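Local atomic coordinates of Ice-binding protein isoform1a (Antarctomyces psychrotrophicus, PDB entry 7BWX), a protein that probably binds to ice crystals as an antifreeze protein, recognising particular water molecules of the ice prism planes. Residues A[72-77]-A[154-159]; A[100-105]-A[126-131]; A[136-141]-A[163-168]; A[171-176]-A[189-194]; A[176-181]-A[194-199]. The protein carries 1 engineered substitution. All blocks are in the same frame, centred on the assembly; numbering follows the deposited sequence.

Contact 1: residues A[72-77]-A[154-159]; sequences TAFVAG and FWIVGS
F74 and G77 bring helix 72-77 over I156 of strand 154-157 almost at a right angle, the two axes crossing at -87° with a closest approach of 8.9 Å. It is an instance of how a helix can be laid along the outside of a right-handed beta-helix, as in other members of the ice-binding protein family. No hydrogen bond spans the interface, and the grip is apolar and buried. Two branches of I156 share the work. CG2 meets the F74 ring, 3.7 Å from CE1, while CG1, set beside the backbone N of I156, carries the other arm under the helix, where it meets the CA of G77 at 4.2 Å. Lack of a side chain at G77 is what permits this closeness: a CB there would come within 2.8 Å of CD1 of I156, a clash. F74 reaches past I156 because its CG lies anti to the backbone N (chi1 -177°), which turns the ring from the helix flank toward the end of the strand. There G158 CA sits at the ring edge, near its plane. The cover extends further: F74 also rests on I174 and N176 of the next coil, I156 packs on V127 of the preceding one, and the carbonyl oxygen of G77 receives a hydrogen bond from Q129 NE2. V157 O, too, lies at the edge of the F74 ring and near its plane, 3.4 Å from F74 CE1.

Contact 2: residues A[100-105]-A[126-131]; sequences GVYKYD and WVFQLA
Q129 offers V101 a flat seat: the CG1 methyl of V101 stands over the face of the Q129 amide, 3.5 Å from its CD. Strands 100-104 and 126-130 run parallel at 12°, in register, joined by five backbone hydrogen bonds, among them Q129 N to Y102 O at 2.8 Å. On the face away from Q129, rings and branches interlock. The Y102 side chain lies alongside both W126 and F128, its CE1 4.1 Å from W126 CD1 and its CB 3.9 Å from F128 CD1. Planes of Y102 and F128 are 18° apart, yet slid so far that the rings barely overlap. Y104 fills the next hollow, CE1 against F128 and CD1 3.6 Å from CD2 of L130. F128 in turn stacks on W155 of the following coil, continuing the row along the solenoid. Across the strand, the NE2 of Q129 is spent on the carbonyl oxygens of G77 and L80, at the end of helix 61-79 and just beyond. An alanine at Q129 is likely to leave the G77 carbonyl without this donor and open a gap under the V101 methyl. Parallel, in-register strands of successive coils with like residues stacked are typical of a beta-helix, and here the stacked rings form this protein's own inner row.

Contact 3: residues A[136-141]-A[163-168]; sequences TYASSS and LGTYSH
T136 and G164 begin two loops that lie one upon the other, a coil-on-coil contact at a corner of the solenoid where strands 134-136 and 161-163 hand over to the next face. Each loop is a type II turn, Y137 to S140 and G164 to S167, and each closes alike: a serine hydroxyl folds back onto the turn's first carbonyl. S140 OG donates to Y137 O on a lone pair at 2.7 Å, and S167 OG to G164 O at 2.6 Å; each oxygen also takes the serine's own backbone N-H. Between the layers, S139 N bonds T165 O at 3.0 Å and H168 N bonds S140 O at 2.8 Å. T136 OG1, lying between its backbone N and carbonyl carbon (chi1 75°), accepts from G164 N at 2.9 Å. Water 1 joins this hydroxyl to S167 OG, and water 2 links S140 OG with H168 O. A valine in place of T136 would probably leave the G164 amide without its acceptor and water 1 without one of its mates. G164 fits because a CB would strike T136 O. Two turns of the same type, stacked coil on coil, form this corner of the right-handed beta-helix.

Contact 4: residues A[171-176]-A[189-194]; sequences GNVIAN and GALLAG
In V173 and L191 the touching branch leaves the backbone in the same direction: V173 CG2, with CG1 anti to the backbone N (chi1 -179°), and L191 CG (chi1 -54°) both lie beside their own backbone nitrogens. The two chains therefore run alongside each other, pointing the same way, with V173 CG2 and L191 CD2 4.0 Å apart. Here strands 172-175 and 190-192 are rungs of adjacent coils in a right-handed beta-helix, parallel within 11°. Their backbones are zipped by hydrogen bonds of uneven quality. L192 N meets V173 O at 2.8 Å, almost straight down the carbonyl, and V173 N reaches A190 O at 2.9 Å; A175 N to L192 O is similar. A190 N to G171 O, at 3.3 Å, is longer, the donor standing above the carbonyl plane. On the face opposite V173 and L191, I174 lies beside L192, CG1 to CD1 4.2 Å, and touches R71, A73 and F74 of helix 61-79; R71 also binds A175 O. On that side N172 OD1 touches A190 CB at 3.7 Å. The chain turns a corner at G171 and again at G189, stacking glycine on glycine: a CB on G189 would clash with G171 O, whereas its CA comes as close as 3.2 Å to that oxygen in a CA-H...O contact.

Contact 5: residues A[176-181]-A[194-199]; sequences NALIAA and GSAVTL
A177 and S195 start a contact held first by backbone hydrogen bonds, then by side chains, then by a water. Among the backbone bonds, three are well formed: I179 N to A196 O at 3.1 Å, T198 N to I179 O at 2.9 Å and A181 N to T198 O. They zip strands 179-181 and 197-199 in parallel, 5° apart. Before the strands the pairing is poorer. S195 N approaches A177 O from above the carbonyl plane, and the bond from G194 N to the same oxygen is weak. G194 CA also makes a CA-H...O contact with N176 O at 3.2 Å, an approach a CB at G194 would block.

Polar side chains add oddities. The hydroxyl of S195 stands over the A177-L178 peptide, its OG 3.0 Å from A177 C, a packing contact and not a hydrogen bond; L178 N is instead taken by S160 OG of the preceding coil. T198 OG1 lies 3.2 Å from A180 CB and shares a water with A181 O, which receives that water's hydrogen at 2.7 Å.

Apolar contacts are light. L178, turned with CG anti to its N and bent at chi2 (71°), brings CD1 to 3.9 Å from A196 CB; separately, this methyl packs on A196 O at 3.3 Å. On the face away from A180 and T198, A181 CB touches L199 CD2.

The pair sits within a parallel sheet. Strand 161-163 borders 179-181, strand 25-28 borders 197-200, and I179 and L199 point inward to L191 of strand 186-192.

Contacts 2, 1 and 4 follow neighbouring coils of one beta-helix wall, from strand 100-104 to strand 186-192. Contact 1, centred about 9 Å from contact 2 and 8 Å from contact 4, adds helix 61-79 outside. Contact 5, about 8 Å from contact 4 centre to centre and sharing N176 and G194 with it, carries the coils into the next sheet; contact 3, centred about 16 Å from both, stacks corner turns where strands 134-136 and 161-163 end. Along the chain, contact 2 nests within contact 1, contacts 1 and 3 alternate, as do 4 and 5, and contact 1 closes before 4 and 5 open. Together they outline the solenoid of this ice-binding protein.

Contact 1: residues A[72-77]-A[154-159]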
# COMPACT_ATOMS: atom_id res chain seq x y z
N THR A 72 1.02 9.95 -10.30
CA THR A 72 -0.23 10.57 -10.77
C THR A 72 -1.37 10.19 -9.80
O THR A 72 -2.20 11.04 -9.40
CB THR A 72 -0.52 10.14 -12.21
OG1 THR A 72 0.58 10.53 -13.06
CG2 THR A 72 -1.84 10.70 -12.72
N ALA A 73 -1.43 8.92 -9.41
CA ALA A 73 -2.45 8.41 -8.47
C ALA A 73 -2.22 9.05 -7.11
O ALA A 73 -3.22 9.38 -6.44
CB ALA A 73 -2.41 6.89 -8.43
N PHE A 74 -0.96 9.17 -6.64
CA PHE A 74 -0.66 9.82 -5.34
C PHE A 74 -1.25 11.23 -5.32
O PHE A 74 -1.93 11.63 -4.36
CB PHE A 74 0.84 9.84 -5.08
CG PHE A 74 1.21 10.41 -3.74
CD1 PHE A 74 1.15 9.63 -2.60
CD2 PHE A 74 1.55 11.74 -3.63
CE1 PHE A 74 1.46 10.18 -1.37
CE2 PHE A 74 1.90 12.27 -2.40
CZ PHE A 74 1.82 11.50 -1.27
N VAL A 75 -0.95 11.98 -6.36
CA VAL A 75 -1.37 13.41 -6.47
C VAL A 75 -2.90 13.45 -6.50
O VAL A 75 -3.48 14.28 -5.74
CB VAL A 75 -0.73 14.09 -7.69
CG1 VAL A 75 -1.39 15.44 -7.98
CG2 VAL A 75 0.77 14.24 -7.48
N ALA A 76 -3.54 12.59 -7.27
CA ALA A 76 -5.02 12.56 -7.39
C ALA A 76 -5.63 12.19 -6.02
O ALA A 76 -6.61 12.80 -5.59
CB ALA A 76 -5.44 11.60 -8.47
N GLY A 77 -5.00 11.26 -5.32
CA GLY A 77 -5.43 10.77 -4.00
C GLY A 77 -5.40 11.89 -2.99
O GLY A 77 -6.38 12.02 -2.23
N PHE A 154 -7.11 2.47 -0.89
CA PHE A 154 -5.89 3.27 -1.18
C PHE A 154 -5.43 3.93 0.11
O PHE A 154 -6.21 4.71 0.75
CB PHE A 154 -6.22 4.30 -2.26
CG PHE A 154 -6.73 3.66 -3.52
CD1 PHE A 154 -5.84 3.22 -4.48
CD2 PHE A 154 -8.08 3.47 -3.72
CE1 PHE A 154 -6.29 2.61 -5.65
CE2 PHE A 154 -8.53 2.84 -4.88
CZ PHE A 154 -7.64 2.42 -5.84
N TRP A 155 -4.22 3.61 0.51
CA TRP A 155 -3.50 4.22 1.64
C TRP A 155 -2.55 5.28 1.07
O TRP A 155 -1.52 4.91 0.48
CB TRP A 155 -2.73 3.16 2.42
CG TRP A 155 -3.62 2.08 2.92
CD1 TRP A 155 -3.89 0.86 2.34
CD2 TRP A 155 -4.47 2.18 4.07
NE1 TRP A 155 -4.80 0.18 3.10
CE2 TRP A 155 -5.17 0.95 4.17
CE3 TRP A 155 -4.61 3.14 5.07
CZ2 TRP A 155 -6.08 0.71 5.20
CZ3 TRP A 155 -5.53 2.91 6.07
CH2 TRP A 155 -6.26 1.72 6.12
N ILE A 156 -2.95 6.54 1.09
CA ILE A 156 -2.17 7.66 0.51
C ILE A 156 -1.32 8.22 1.64
O ILE A 156 -1.87 8.95 2.55
CB ILE A 156 -3.07 8.72 -0.15
CG1 ILE A 156 -4.08 8.10 -1.11
CG2 ILE A 156 -2.21 9.77 -0.83
CD1 ILE A 156 -3.47 7.32 -2.24
N VAL A 157 -0.09 7.74 1.72
CA VAL A 157 0.79 8.01 2.88
C VAL A 157 1.67 9.23 2.55
O VAL A 157 2.56 9.12 1.64
CB VAL A 157 1.60 6.77 3.22
CG1 VAL A 157 2.55 7.02 4.37
CG2 VAL A 157 0.69 5.56 3.54
N GLY A 158 1.46 10.31 3.30
CA GLY A 158 2.03 11.64 3.03
C GLY A 158 3.54 11.66 3.19
O GLY A 158 4.19 12.43 2.45
N SER A 159 4.12 10.82 4.05
CA SER A 159 5.59 10.60 4.11
C SER A 159 5.91 9.10 3.94
O SER A 159 5.90 8.61 2.77
CB SER A 159 6.23 11.20 5.32
OG SER A 159 5.66 10.70 6.53

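Contact 2: residues A[100-105]-A[126-131]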
# COMPACT_ATOMS: atom_id res chain seq x y z
N GLY A 100 -15.35 5.88 1.77
CA GLY A 100 -15.18 7.34 1.92
C GLY A 100 -13.75 7.76 1.61
O GLY A 100 -12.89 6.89 1.39
N VAL A 101 -13.54 9.07 1.59
CA VAL A 101 -12.22 9.73 1.58
C VAL A 101 -12.04 10.26 2.99
O VAL A 101 -12.76 11.23 3.39
CB VAL A 101 -12.17 10.80 0.47
CG1 VAL A 101 -10.79 11.44 0.33
CG2 VAL A 101 -12.64 10.20 -0.84
N TYR A 102 -11.14 9.64 3.74
CA TYR A 102 -10.91 9.94 5.18
C TYR A 102 -9.63 10.76 5.29
O TYR A 102 -8.53 10.26 4.87
CB TYR A 102 -10.76 8.64 5.96
CG TYR A 102 -12.04 7.85 6.05
CD1 TYR A 102 -12.48 7.05 5.03
CD2 TYR A 102 -12.82 7.90 7.20
CE1 TYR A 102 -13.66 6.32 5.13
CE2 TYR A 102 -14.03 7.25 7.29
CZ TYR A 102 -14.44 6.43 6.26
OH TYR A 102 -15.64 5.78 6.37
N LYS A 103 -9.74 11.98 5.81
CA LYS A 103 -8.60 12.90 5.99
C LYS A 103 -8.07 12.79 7.40
O LYS A 103 -8.81 13.07 8.40
CB LYS A 103 -9.04 14.32 5.62
CG LYS A 103 -8.04 15.43 5.92
CD LYS A 103 -8.43 16.77 5.28
CE LYS A 103 -9.33 17.62 6.14
NZ LYS A 103 -8.62 18.08 7.37
N TYR A 104 -6.78 12.49 7.51
CA TYR A 104 -6.03 12.50 8.78
C TYR A 104 -4.90 13.52 8.67
O TYR A 104 -4.00 13.36 7.77
CB TYR A 104 -5.49 11.11 9.11
CG TYR A 104 -6.56 10.10 9.45
CD1 TYR A 104 -7.28 9.44 8.47
CD2 TYR A 104 -6.84 9.80 10.77
CE1 TYR A 104 -8.26 8.51 8.77
CE2 TYR A 104 -7.81 8.86 11.09
CZ TYR A 104 -8.53 8.23 10.10
OH TYR A 104 -9.46 7.29 10.45
N ASP A 105 -4.84 14.47 9.62
CA ASP A 105 -3.87 15.58 9.55
C ASP A 105 -2.54 15.21 10.18
O ASP A 105 -1.60 15.96 9.98
CB ASP A 105 -4.35 16.82 10.28
CG ASP A 105 -5.70 17.30 9.81
OD1 ASP A 105 -5.97 17.18 8.59
OD2 ASP A 105 -6.45 17.81 10.68
N TRP A 126 -12.31 3.23 -0.68
CA TRP A 126 -11.68 3.87 0.48
C TRP A 126 -10.39 4.57 0.03
O TRP A 126 -9.51 3.93 -0.59
CB TRP A 126 -11.35 2.90 1.60
CG TRP A 126 -12.53 2.26 2.25
CD1 TRP A 126 -13.12 2.57 3.45
CD2 TRP A 126 -13.27 1.17 1.70
NE1 TRP A 126 -14.17 1.73 3.67
CE2 TRP A 126 -14.28 0.84 2.63
CE3 TRP A 126 -13.16 0.44 0.53
CZ2 TRP A 126 -15.19 -0.18 2.38
CZ3 TRP A 126 -14.05 -0.58 0.30
CH2 TRP A 126 -15.05 -0.88 1.20
N VAL A 127 -10.28 5.84 0.37
CA VAL A 127 -9.02 6.61 0.20
C VAL A 127 -8.69 7.18 1.57
O VAL A 127 -9.46 8.02 2.07
CB VAL A 127 -9.10 7.70 -0.88
CG1 VAL A 127 -7.76 8.38 -0.99
CG2 VAL A 127 -9.58 7.19 -2.20
N PHE A 128 -7.62 6.69 2.17
CA PHE A 128 -7.07 7.22 3.41
C PHE A 128 -6.02 8.25 3.05
O PHE A 128 -4.95 7.87 2.60
CB PHE A 128 -6.60 6.08 4.29
CG PHE A 128 -7.74 5.23 4.79
CD1 PHE A 128 -8.41 5.56 5.96
CD2 PHE A 128 -8.13 4.10 4.10
CE1 PHE A 128 -9.48 4.79 6.41
CE2 PHE A 128 -9.17 3.30 4.55
CZ PHE A 128 -9.85 3.66 5.71
N GLN A 129 -6.32 9.50 3.38
CA GLN A 129 -5.42 10.66 3.15
C GLN A 129 -4.66 10.87 4.45
O GLN A 129 -5.22 11.56 5.37
CB GLN A 129 -6.20 11.90 2.71
CG GLN A 129 -7.02 11.69 1.46
CD GLN A 129 -7.78 12.94 1.11
OE1 GLN A 129 -8.43 13.54 1.98
NE2 GLN A 129 -7.74 13.33 -0.16
N LEU A 130 -3.50 10.24 4.58
CA LEU A 130 -2.67 10.29 5.79
C LEU A 130 -1.59 11.36 5.57
O LEU A 130 -0.72 11.17 4.74
CB LEU A 130 -2.11 8.90 6.09
CG LEU A 130 -3.14 7.77 6.07
CD1 LEU A 130 -2.52 6.43 6.44
CD2 LEU A 130 -4.32 8.05 6.99
N ALA A 131 -1.72 12.51 6.21
CA ALA A 131 -0.85 13.66 5.89
C ALA A 131 0.62 13.31 6.14
O ALA A 131 1.44 13.89 5.44
CB ALA A 131 -1.24 14.89 6.66

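Contact 3: residues A[136-141]-A[163-168]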
# COMPACT_ATOMS: atom_id res chain seq x y z
N THR A 136 1.70 0.57 11.30
CA THR A 136 0.84 -0.54 11.75
C THR A 136 1.64 -1.32 12.77
O THR A 136 2.89 -1.46 12.64
CB THR A 136 0.30 -1.32 10.55
OG1 THR A 136 1.33 -2.15 9.99
CG2 THR A 136 -0.30 -0.40 9.52
N TYR A 137 0.95 -1.79 13.82
CA TYR A 137 1.62 -2.49 14.95
C TYR A 137 1.66 -4.00 14.66
O TYR A 137 0.99 -4.48 13.74
CB TYR A 137 0.97 -2.05 16.27
CG TYR A 137 1.36 -0.61 16.55
CD1 TYR A 137 2.67 -0.30 16.90
CD2 TYR A 137 0.51 0.44 16.23
CE1 TYR A 137 3.09 1.01 17.08
CE2 TYR A 137 0.89 1.75 16.47
CZ TYR A 137 2.19 2.04 16.86
OH TYR A 137 2.61 3.34 17.02
N ALA A 138 2.46 -4.68 15.45
CA ALA A 138 2.68 -6.14 15.38
C ALA A 138 1.31 -6.81 15.42
O ALA A 138 0.42 -6.40 16.23
CB ALA A 138 3.64 -6.60 16.46
N SER A 139 1.09 -7.72 14.49
CA SER A 139 -0.12 -8.58 14.43
C SER A 139 -1.37 -7.73 14.25
O SER A 139 -2.47 -8.26 14.42
CB SER A 139 -0.21 -9.46 15.65
OG SER A 139 0.83 -10.43 15.63
N SER A 140 -1.24 -6.50 13.76
CA SER A 140 -2.43 -5.72 13.38
C SER A 140 -3.01 -6.31 12.09
O SER A 140 -2.28 -6.97 11.33
CB SER A 140 -2.10 -4.22 13.25
OG SER A 140 -1.20 -3.97 12.18
N SER A 141 -4.27 -6.04 11.81
CA SER A 141 -4.92 -6.56 10.60
C SER A 141 -5.99 -5.64 10.08
O SER A 141 -6.73 -5.00 10.85
CB SER A 141 -5.50 -7.92 10.86
OG SER A 141 -5.74 -8.58 9.64
N LEU A 163 5.11 -1.02 8.18
CA LEU A 163 4.11 -2.09 8.40
C LEU A 163 4.69 -3.04 9.46
O LEU A 163 5.81 -3.56 9.30
CB LEU A 163 3.76 -2.77 7.07
CG LEU A 163 3.38 -1.82 5.93
CD1 LEU A 163 2.99 -2.60 4.71
CD2 LEU A 163 2.26 -0.87 6.38
N GLY A 164 3.95 -3.27 10.55
CA GLY A 164 4.57 -3.94 11.71
C GLY A 164 4.79 -5.44 11.50
O GLY A 164 4.21 -6.03 10.54
N THR A 165 5.56 -6.06 12.39
CA THR A 165 5.91 -7.50 12.29
C THR A 165 4.64 -8.35 12.38
O THR A 165 3.76 -8.08 13.23
CB THR A 165 6.93 -7.92 13.37
OG1 THR A 165 6.33 -7.58 14.62
CG2 THR A 165 8.25 -7.19 13.23
N TYR A 166 4.45 -9.22 11.38
CA TYR A 166 3.34 -10.19 11.32
C TYR A 166 2.01 -9.50 11.13
O TYR A 166 0.98 -10.17 11.26
CB TYR A 166 3.46 -11.12 12.55
CG TYR A 166 4.67 -11.98 12.41
CD1 TYR A 166 4.68 -12.92 11.40
CD2 TYR A 166 5.82 -11.78 13.15
CE1 TYR A 166 5.78 -13.73 11.18
CE2 TYR A 166 6.94 -12.57 12.94
CZ TYR A 166 6.91 -13.54 11.95
OH TYR A 166 7.95 -14.37 11.63
N SER A 167 2.02 -8.21 10.75
CA SER A 167 0.79 -7.46 10.45
C SER A 167 0.22 -7.92 9.11
O SER A 167 0.94 -8.56 8.32
CB SER A 167 1.04 -5.96 10.40
OG SER A 167 1.92 -5.63 9.34
N HIS A 168 -1.03 -7.59 8.87
CA HIS A 168 -1.72 -7.88 7.61
C HIS A 168 -2.42 -6.63 7.12
O HIS A 168 -3.15 -6.00 7.89
CB HIS A 168 -2.70 -9.04 7.75
CG HIS A 168 -3.39 -9.32 6.46
ND1 HIS A 168 -2.71 -9.88 5.40
CD2 HIS A 168 -4.63 -9.00 6.01
CE1 HIS A 168 -3.53 -9.95 4.36
NE2 HIS A 168 -4.73 -9.45 4.72
O HOH W 1 0.07 -3.43 7.99
O HOH W 2 -2.17 -3.90 9.50

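Contact 4: residues A[171-176]-A[189-194]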
# COMPACT_ATOMS: atom_id res chain seq x y z
N GLY A 171 -5.00 -3.53 0.61
CA GLY A 171 -5.09 -2.29 -0.16
C GLY A 171 -3.78 -1.86 -0.81
O GLY A 171 -2.76 -2.53 -0.64
N ASN A 172 -3.87 -0.77 -1.57
CA ASN A 172 -2.75 -0.16 -2.34
C ASN A 172 -2.12 0.93 -1.48
O ASN A 172 -2.79 1.90 -1.14
CB ASN A 172 -3.28 0.33 -3.68
CG ASN A 172 -3.91 -0.78 -4.50
OD1 ASN A 172 -3.24 -1.76 -4.82
ND2 ASN A 172 -5.17 -0.61 -4.87
N VAL A 173 -0.89 0.69 -1.06
CA VAL A 173 -0.10 1.62 -0.26
C VAL A 173 0.66 2.46 -1.28
O VAL A 173 1.55 1.92 -1.93
CB VAL A 173 0.84 0.92 0.71
CG1 VAL A 173 1.62 1.94 1.52
CG2 VAL A 173 0.09 -0.06 1.64
N ILE A 174 0.32 3.74 -1.37
CA ILE A 174 0.99 4.74 -2.23
C ILE A 174 1.63 5.77 -1.32
O ILE A 174 0.95 6.62 -0.77
CB ILE A 174 0.02 5.34 -3.24
CG1 ILE A 174 -0.89 4.26 -3.83
CG2 ILE A 174 0.83 6.07 -4.29
CD1 ILE A 174 -1.84 4.81 -4.90
N ALA A 175 2.89 5.56 -1.01
CA ALA A 175 3.64 6.42 -0.09
C ALA A 175 4.46 7.46 -0.86
O ALA A 175 5.07 7.12 -1.86
CB ALA A 175 4.54 5.58 0.75
N ASN A 176 4.58 8.64 -0.29
CA ASN A 176 5.39 9.74 -0.86
C ASN A 176 6.86 9.35 -0.80
O ASN A 176 7.59 9.66 -1.75
CB ASN A 176 5.16 11.00 -0.07
CG ASN A 176 5.78 12.19 -0.75
OD1 ASN A 176 5.38 12.51 -1.86
ND2 ASN A 176 6.77 12.80 -0.10
N GLY A 189 -2.56 -6.53 -1.84
CA GLY A 189 -2.51 -5.17 -2.41
C GLY A 189 -1.16 -4.93 -3.01
O GLY A 189 -0.64 -5.85 -3.71
N ALA A 190 -0.57 -3.79 -2.73
CA ALA A 190 0.65 -3.34 -3.44
C ALA A 190 1.40 -2.32 -2.60
O ALA A 190 0.74 -1.64 -1.81
CB ALA A 190 0.26 -2.80 -4.78
N LEU A 191 2.72 -2.28 -2.75
CA LEU A 191 3.60 -1.32 -2.08
C LEU A 191 4.22 -0.40 -3.15
O LEU A 191 5.13 -0.88 -3.87
CB LEU A 191 4.67 -2.07 -1.28
CG LEU A 191 4.12 -3.08 -0.28
CD1 LEU A 191 5.24 -3.77 0.43
CD2 LEU A 191 3.15 -2.48 0.71
N LEU A 192 3.68 0.82 -3.31
CA LEU A 192 4.10 1.77 -4.37
C LEU A 192 4.76 2.97 -3.69
O LEU A 192 4.05 3.88 -3.17
CB LEU A 192 2.87 2.16 -5.19
CG LEU A 192 2.03 1.02 -5.75
CD1 LEU A 192 0.91 1.57 -6.58
CD2 LEU A 192 2.84 0.06 -6.60
N ALA A 193 6.08 2.93 -3.60
CA ALA A 193 6.90 3.86 -2.80
C ALA A 193 7.41 5.00 -3.68
O ALA A 193 7.55 4.78 -4.89
CB ALA A 193 8.07 3.18 -2.16
N GLY A 194 7.64 6.15 -3.06
CA GLY A 194 8.26 7.29 -3.75
C GLY A 194 9.77 7.29 -3.60
O GLY A 194 10.43 8.09 -4.27

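Contact 5: residues A[176-181]-A[194-199]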
# COMPACT_ATOMS: atom_id res chain seq x y z
N ASN A 176 4.58 8.64 -0.29
CA ASN A 176 5.39 9.74 -0.86
C ASN A 176 6.86 9.35 -0.80
O ASN A 176 7.59 9.66 -1.75
CB ASN A 176 5.16 11.00 -0.07
CG ASN A 176 5.78 12.19 -0.75
OD1 ASN A 176 5.38 12.51 -1.86
ND2 ASN A 176 6.77 12.80 -0.10
N ALA A 177 7.28 8.65 0.24
CA ALA A 177 8.69 8.29 0.47
C ALA A 177 8.80 6.77 0.74
O ALA A 177 8.48 6.01 -0.17
CB ALA A 177 9.20 9.15 1.58
N LEU A 178 9.27 6.36 1.90
CA LEU A 178 9.73 4.98 2.16
C LEU A 178 8.53 4.09 2.47
O LEU A 178 7.60 4.60 3.14
CB LEU A 178 10.67 4.98 3.36
CG LEU A 178 11.37 3.65 3.65
CD1 LEU A 178 12.41 3.40 2.57
CD2 LEU A 178 12.05 3.67 5.03
N ILE A 179 8.58 2.82 2.04
CA ILE A 179 7.68 1.78 2.59
C ILE A 179 8.57 0.72 3.19
O ILE A 179 9.35 0.15 2.44
CB ILE A 179 6.69 1.20 1.58
CG1 ILE A 179 5.80 2.28 1.01
CG2 ILE A 179 5.82 0.10 2.23
CD1 ILE A 179 4.93 1.84 -0.13
N ALA A 180 8.41 0.44 4.48
CA ALA A 180 9.16 -0.62 5.19
C ALA A 180 8.14 -1.66 5.69
O ALA A 180 7.26 -1.31 6.48
CB ALA A 180 9.97 -0.05 6.30
N ALA A 181 8.25 -2.88 5.19
CA ALA A 181 7.46 -4.02 5.67
C ALA A 181 8.37 -4.83 6.59
O ALA A 181 9.39 -5.40 6.14
CB ALA A 181 6.92 -4.76 4.48
N GLY A 194 7.64 6.15 -3.06
CA GLY A 194 8.26 7.29 -3.75
C GLY A 194 9.77 7.29 -3.60
O GLY A 194 10.43 8.09 -4.27
N SER A 195 10.32 6.47 -2.70
CA SER A 195 11.80 6.33 -2.52
C SER A 195 12.22 4.87 -2.65
O SER A 195 12.50 4.44 -3.78
CB SER A 195 12.26 6.98 -1.22
OG SER A 195 11.65 6.40 -0.06
N ALA A 196 12.30 4.13 -1.54
CA ALA A 196 12.69 2.71 -1.51
C ALA A 196 11.59 1.89 -0.84
O ALA A 196 10.73 2.46 -0.14
CB ALA A 196 14.02 2.52 -0.82
N VAL A 197 11.59 0.60 -1.10
CA VAL A 197 10.81 -0.40 -0.33
C VAL A 197 11.81 -1.29 0.40
O VAL A 197 12.74 -1.82 -0.26
CB VAL A 197 9.88 -1.21 -1.24
CG1 VAL A 197 9.28 -2.41 -0.51
CG2 VAL A 197 8.80 -0.34 -1.80
N THR A 198 11.65 -1.47 1.70
CA THR A 198 12.43 -2.48 2.45
C THR A 198 11.49 -3.62 2.85
O THR A 198 10.31 -3.33 3.24
CB THR A 198 13.16 -1.94 3.67
OG1 THR A 198 12.22 -1.57 4.68
CG2 THR A 198 14.02 -0.75 3.30
N LEU A 199 11.98 -4.84 2.68
CA LEU A 199 11.16 -6.05 2.95
C LEU A 199 11.94 -6.96 3.89
O LEU A 199 13.18 -7.04 3.79
CB LEU A 199 10.84 -6.74 1.65
CG LEU A 199 10.12 -5.92 0.58
CD1 LEU A 199 10.19 -6.67 -0.73
CD2 LEU A 199 8.68 -5.63 0.96
O HOH W 3 11.65 -3.86 6.08